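Local coordinates for outer membrane protein YopM (Yersinia pestis, PDB 1JL5), which is a leucine-rich-repeat effector that probably alters host cell physiology and promotes bacterial survival in host tissues, at residues K36-E47 / E59-D70. Numbering follows the deposited sequence.
Sequences KTEYYNAWSEWE and EMAVSRLRDCLD
The carbonyl oxygen of Tyr40, which faces Arg66 across the interface, is gripped twice: Ser44 N donates to it within the helix, and a water at 2.6 Å from Tyr40 O relays it to Arg66 NH1. This bridge probably helps hold the guanidinium, which lies flat on the Tyr40 ring (planes 16° apart) with Arg66 CZ 3.5 Å from the ring centroid. Arginine suits the place because its planar cation can stack on the pi face while its N-H groups still bond outward; the bend at chi3 (59°) folds it back over the ring. Asp70 OD1 lies at the ring edge and accepts from the Tyr40 hydroxyl, though the modelled separation is too short to trust. A second water links Lys36 NZ to Asp70 O.

Deeper in, Trp43 is a knob among Val62, Leu65, Arg66 and Leu69. Its broad flat ring offers one face to Leu65 CB, a CH-pi contact 3.5 Å from the six-membered centroid, and its edge to Leu69 CB, 3.4 Å from Trp43 CH2. Leu69 is the reciprocal knob, its branched methyls reaching Tyr39 and Trp43 (Leu69 CD2 to Tyr39 CB 3.3 Å). Ala61, just a methyl, lets the Trp46 indole edge close in, Ala61 CB 3.2 Å from Trp46 CH2.

Segments 36-47 and 59-70 run antiparallel (167°, axes 9.3 Å apart) on helices 36-48 and 58-71, a hairpin at the N-terminal end of the leucine-rich-repeat array. The indole nitrogens of helix 36-48 bond onward to Glu88 O (Trp43) and Ser85 OG (Trp46); on helix 58-71, Leu65 and Cys68 pack on Leu76 of the first strand, 75-77.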
loop_
_atom_site.group_PDB
_atom_site.type_symbol
_atom_site.label_atom_id
_atom_site.label_comp_id
_atom_site.label_asym_id
_atom_site.label_seq_id
_atom_site.Cartn_x
_atom_site.Cartn_y
_atom_site.Cartn_z
ATOM N N LYS A 36 -9.520 2.498 -54.885
ATOM C CA LYS A 36 -9.159 1.657 -53.760
ATOM C C LYS A 36 -7.687 1.298 -53.881
ATOM O O LYS A 36 -6.937 1.336 -52.903
ATOM C CB LYS A 36 -9.989 0.378 -53.752
ATOM C CG LYS A 36 -11.456 0.581 -53.450
ATOM C CD LYS A 36 -12.149 -0.765 -53.386
ATOM C CE LYS A 36 -13.634 -0.622 -53.153
ATOM N NZ LYS A 36 -14.286 -1.965 -53.132
ATOM N N THR A 37 -7.279 0.958 -55.097
ATOM C CA THR A 37 -5.901 0.576 -55.354
ATOM C C THR A 37 -4.936 1.643 -54.887
ATOM O O THR A 37 -3.916 1.337 -54.278
ATOM C CB THR A 37 -5.684 0.297 -56.843
ATOM O OG1 THR A 37 -6.465 -0.841 -57.214
ATOM C CG2 THR A 37 -4.225 0.011 -57.128
ATOM N N GLU A 38 -5.251 2.899 -55.173
ATOM C CA GLU A 38 -4.383 3.971 -54.734
ATOM C C GLU A 38 -4.330 3.977 -53.210
ATOM O O GLU A 38 -3.268 4.151 -52.624
ATOM C CB GLU A 38 -4.884 5.311 -55.262
ATOM C CG GLU A 38 -4.717 5.444 -56.763
ATOM C CD GLU A 38 -5.144 6.796 -57.273
ATOM O OE1 GLU A 38 -6.334 7.127 -57.137
ATOM O OE2 GLU A 38 -4.287 7.525 -57.807
ATOM N N TYR A 39 -5.472 3.778 -52.563
ATOM C CA TYR A 39 -5.480 3.744 -51.106
ATOM C C TYR A 39 -4.704 2.535 -50.626
ATOM O O TYR A 39 -3.826 2.653 -49.773
ATOM C CB TYR A 39 -6.908 3.685 -50.566
ATOM C CG TYR A 39 -7.570 5.031 -50.554
ATOM C CD1 TYR A 39 -7.085 6.053 -49.743
ATOM C CD2 TYR A 39 -8.658 5.300 -51.377
ATOM C CE1 TYR A 39 -7.665 7.310 -49.756
ATOM C CE2 TYR A 39 -9.245 6.554 -51.396
ATOM C CZ TYR A 39 -8.743 7.553 -50.584
ATOM O OH TYR A 39 -9.325 8.797 -50.595
ATOM N N TYR A 40 -5.024 1.376 -51.190
ATOM C CA TYR A 40 -4.347 0.145 -50.817
ATOM C C TYR A 40 -2.851 0.301 -50.922
ATOM O O TYR A 40 -2.109 -0.053 -50.012
ATOM C CB TYR A 40 -4.738 -1.003 -51.736
ATOM C CG TYR A 40 -6.182 -1.403 -51.702
ATOM C CD1 TYR A 40 -7.007 -1.064 -50.629
ATOM C CD2 TYR A 40 -6.715 -2.182 -52.724
ATOM C CE1 TYR A 40 -8.327 -1.498 -50.580
ATOM C CE2 TYR A 40 -8.020 -2.619 -52.684
ATOM C CZ TYR A 40 -8.821 -2.278 -51.615
ATOM O OH TYR A 40 -10.111 -2.742 -51.592
ATOM N N ASN A 41 -2.414 0.824 -52.057
ATOM C CA ASN A 41 -0.999 0.997 -52.302
ATOM C C ASN A 41 -0.418 2.062 -51.408
ATOM O O ASN A 41 0.700 1.929 -50.929
ATOM C CB ASN A 41 -0.772 1.324 -53.773
ATOM C CG ASN A 41 -1.114 0.159 -54.670
ATOM O OD1 ASN A 41 -1.658 -0.839 -54.206
ATOM N ND2 ASN A 41 -0.802 0.275 -55.952
ATOM N N ALA A 42 -1.175 3.125 -51.184
ATOM C CA ALA A 42 -0.695 4.183 -50.312
ATOM C C ALA A 42 -0.529 3.541 -48.940
ATOM O O ALA A 42 0.468 3.751 -48.252
ATOM C CB ALA A 42 -1.709 5.317 -50.249
ATOM N N TRP A 43 -1.501 2.719 -48.571
ATOM C CA TRP A 43 -1.476 2.054 -47.280
ATOM C C TRP A 43 -0.389 1.003 -47.171
ATOM O O TRP A 43 0.255 0.880 -46.130
ATOM C CB TRP A 43 -2.842 1.446 -46.989
ATOM C CG TRP A 43 -3.890 2.499 -46.896
ATOM C CD1 TRP A 43 -3.693 3.813 -46.587
ATOM C CD2 TRP A 43 -5.297 2.334 -47.074
ATOM N NE1 TRP A 43 -4.890 4.477 -46.560
ATOM C CE2 TRP A 43 -5.894 3.594 -46.854
ATOM C CE3 TRP A 43 -6.114 1.247 -47.394
ATOM C CZ2 TRP A 43 -7.271 3.796 -46.945
ATOM C CZ3 TRP A 43 -7.484 1.447 -47.484
ATOM C CH2 TRP A 43 -8.048 2.713 -47.260
ATOM N N SER A 44 -0.178 0.247 -48.242
ATOM C CA SER A 44 0.858 -0.769 -48.223
ATOM C C SER A 44 2.210 -0.089 -48.168
ATOM O O SER A 44 3.137 -0.597 -47.549
ATOM C CB SER A 44 0.752 -1.656 -49.457
ATOM O OG SER A 44 -0.434 -2.430 -49.373
ATOM N N GLU A 45 2.319 1.068 -48.810
ATOM C CA GLU A 45 3.574 1.808 -48.807
ATOM C C GLU A 45 3.802 2.273 -47.375
ATOM O O GLU A 45 4.897 2.155 -46.825
ATOM C CB GLU A 45 3.479 3.010 -49.743
ATOM C CG GLU A 45 4.769 3.802 -49.888
ATOM C CD GLU A 45 5.962 2.923 -50.234
ATOM O OE1 GLU A 45 5.791 1.946 -50.997
ATOM O OE2 GLU A 45 7.078 3.220 -49.750
ATOM N N TRP A 46 2.746 2.807 -46.780
ATOM C CA TRP A 46 2.808 3.277 -45.411
ATOM C C TRP A 46 3.178 2.085 -44.537
ATOM O O TRP A 46 4.034 2.180 -43.664
ATOM C CB TRP A 46 1.452 3.829 -44.999
ATOM C CG TRP A 46 1.323 4.042 -43.542
ATOM C CD1 TRP A 46 1.859 5.058 -42.806
ATOM C CD2 TRP A 46 0.613 3.211 -42.628
ATOM N NE1 TRP A 46 1.524 4.912 -41.488
ATOM C CE2 TRP A 46 0.759 3.782 -41.348
ATOM C CE3 TRP A 46 -0.133 2.032 -42.766
ATOM C CZ2 TRP A 46 0.181 3.220 -40.211
ATOM C CZ3 TRP A 46 -0.711 1.474 -41.633
ATOM C CH2 TRP A 46 -0.546 2.068 -40.372
ATOM N N GLU A 47 2.535 0.955 -44.787
ATOM C CA GLU A 47 2.821 -0.236 -44.019
ATOM C C GLU A 47 4.294 -0.602 -44.110
ATOM O O GLU A 47 4.926 -0.885 -43.094
ATOM C CB GLU A 47 1.990 -1.399 -44.524
ATOM C CG GLU A 47 2.141 -2.638 -43.685
ATOM C CD GLU A 47 1.345 -3.776 -44.241
ATOM O OE1 GLU A 47 0.316 -3.507 -44.892
ATOM O OE2 GLU A 47 1.734 -4.939 -44.023
ATOM N N GLU A 59 0.221 -3.590 -40.608
ATOM C CA GLU A 59 -0.473 -4.595 -41.392
ATOM C C GLU A 59 -1.923 -4.641 -40.949
ATOM O O GLU A 59 -2.836 -4.626 -41.772
ATOM C CB GLU A 59 0.155 -5.970 -41.210
ATOM C CG GLU A 59 -0.604 -7.054 -41.952
ATOM C CD GLU A 59 0.125 -8.372 -41.938
ATOM O OE1 GLU A 59 1.330 -8.370 -42.250
ATOM O OE2 GLU A 59 -0.499 -9.411 -41.626
ATOM N N MET A 60 -2.129 -4.691 -39.637
ATOM C CA MET A 60 -3.479 -4.720 -39.098
ATOM C C MET A 60 -4.158 -3.411 -39.460
ATOM O O MET A 60 -5.323 -3.389 -39.852
ATOM C CB MET A 60 -3.449 -4.874 -37.578
ATOM C CG MET A 60 -4.830 -4.825 -36.935
ATOM S SD MET A 60 -5.859 -6.245 -37.362
ATOM C CE MET A 60 -6.811 -5.617 -38.734
ATOM N N ALA A 61 -3.420 -2.317 -39.323
ATOM C CA ALA A 61 -3.960 -1.010 -39.648
ATOM C C ALA A 61 -4.404 -1.004 -41.105
ATOM O O ALA A 61 -5.532 -0.632 -41.417
ATOM C CB ALA A 61 -2.913 0.062 -39.413
ATOM N N VAL A 62 -3.512 -1.423 -41.997
ATOM C CA VAL A 62 -3.842 -1.462 -43.415
ATOM C C VAL A 62 -5.074 -2.320 -43.601
ATOM O O VAL A 62 -5.977 -1.977 -44.355
ATOM C CB VAL A 62 -2.696 -2.043 -44.249
ATOM C CG1 VAL A 62 -3.159 -2.253 -45.681
ATOM C CG2 VAL A 62 -1.506 -1.099 -44.213
ATOM N N SER A 63 -5.111 -3.439 -42.894
ATOM C CA SER A 63 -6.250 -4.331 -42.972
ATOM C C SER A 63 -7.508 -3.576 -42.555
ATOM O O SER A 63 -8.555 -3.699 -43.187
ATOM C CB SER A 63 -6.037 -5.532 -42.056
ATOM O OG SER A 63 -7.171 -6.376 -42.079
ATOM N N ARG A 64 -7.396 -2.790 -41.486
ATOM C CA ARG A 64 -8.526 -2.010 -40.986
ATOM C C ARG A 64 -8.858 -0.949 -42.024
ATOM O O ARG A 64 -10.019 -0.718 -42.352
ATOM C CB ARG A 64 -8.164 -1.317 -39.670
ATOM C CG ARG A 64 -7.647 -2.228 -38.562
ATOM C CD ARG A 64 -8.764 -2.961 -37.857
ATOM N NE ARG A 64 -8.257 -3.803 -36.775
ATOM C CZ ARG A 64 -7.720 -3.345 -35.648
ATOM N NH1 ARG A 64 -7.616 -2.040 -35.435
ATOM N NH2 ARG A 64 -7.274 -4.198 -34.733
ATOM N N LEU A 65 -7.819 -0.298 -42.529
ATOM C CA LEU A 65 -7.983 0.745 -43.529
ATOM C C LEU A 65 -8.722 0.208 -44.741
ATOM O O LEU A 65 -9.704 0.791 -45.198
ATOM C CB LEU A 65 -6.614 1.271 -43.950
ATOM C CG LEU A 65 -5.940 2.176 -42.923
ATOM C CD1 LEU A 65 -4.452 2.252 -43.187
ATOM C CD2 LEU A 65 -6.588 3.553 -42.984
ATOM N N ARG A 66 -8.238 -0.913 -45.255
ATOM C CA ARG A 66 -8.836 -1.535 -46.422
ATOM C C ARG A 66 -10.280 -1.902 -46.146
ATOM O O ARG A 66 -11.176 -1.552 -46.914
ATOM C CB ARG A 66 -8.048 -2.784 -46.809
ATOM C CG ARG A 66 -6.600 -2.510 -47.148
ATOM C CD ARG A 66 -5.915 -3.794 -47.534
ATOM N NE ARG A 66 -6.582 -4.397 -48.681
ATOM C CZ ARG A 66 -6.052 -4.470 -49.896
ATOM N NH1 ARG A 66 -4.840 -3.983 -50.126
ATOM N NH2 ARG A 66 -6.741 -5.025 -50.879
ATOM N N ASP A 67 -10.505 -2.611 -45.045
ATOM C CA ASP A 67 -11.851 -3.017 -44.691
ATOM C C ASP A 67 -12.736 -1.786 -44.610
ATOM O O ASP A 67 -13.858 -1.774 -45.114
ATOM C CB ASP A 67 -11.861 -3.743 -43.350
ATOM C CG ASP A 67 -13.203 -4.367 -43.054
ATOM O OD1 ASP A 67 -13.631 -5.229 -43.850
ATOM O OD2 ASP A 67 -13.832 -3.995 -42.039
ATOM N N CYS A 68 -12.218 -0.743 -43.980
ATOM C CA CYS A 68 -12.967 0.489 -43.848
ATOM C C CYS A 68 -13.291 1.042 -45.224
ATOM O O CYS A 68 -14.432 1.397 -45.516
ATOM C CB CYS A 68 -12.161 1.516 -43.067
ATOM S SG CYS A 68 -12.991 3.090 -42.970
ATOM N N LEU A 69 -12.269 1.116 -46.068
ATOM C CA LEU A 69 -12.433 1.621 -47.419
ATOM C C LEU A 69 -13.440 0.770 -48.180
ATOM O O LEU A 69 -14.395 1.291 -48.754
ATOM C CB LEU A 69 -11.093 1.595 -48.149
ATOM C CG LEU A 69 -11.055 2.256 -49.526
ATOM C CD1 LEU A 69 -11.298 3.746 -49.383
ATOM C CD2 LEU A 69 -9.709 1.996 -50.173
ATOM N N ASP A 70 -13.224 -0.542 -48.171
ATOM C CA ASP A 70 -14.092 -1.478 -48.876
ATOM C C ASP A 70 -15.523 -1.453 -48.369
ATOM O O ASP A 70 -16.466 -1.379 -49.156
ATOM C CB ASP A 70 -13.535 -2.900 -48.766
ATOM C CG ASP A 70 -12.120 -3.006 -49.298
ATOM O OD1 ASP A 70 -11.706 -2.092 -50.040
ATOM O OD2 ASP A 70 -11.429 -3.995 -48.980
HETATM O O HOH W 1 -16.340 -0.792 -51.783
HETATM O O HOH W 2 -3.178 -2.102 -48.894
#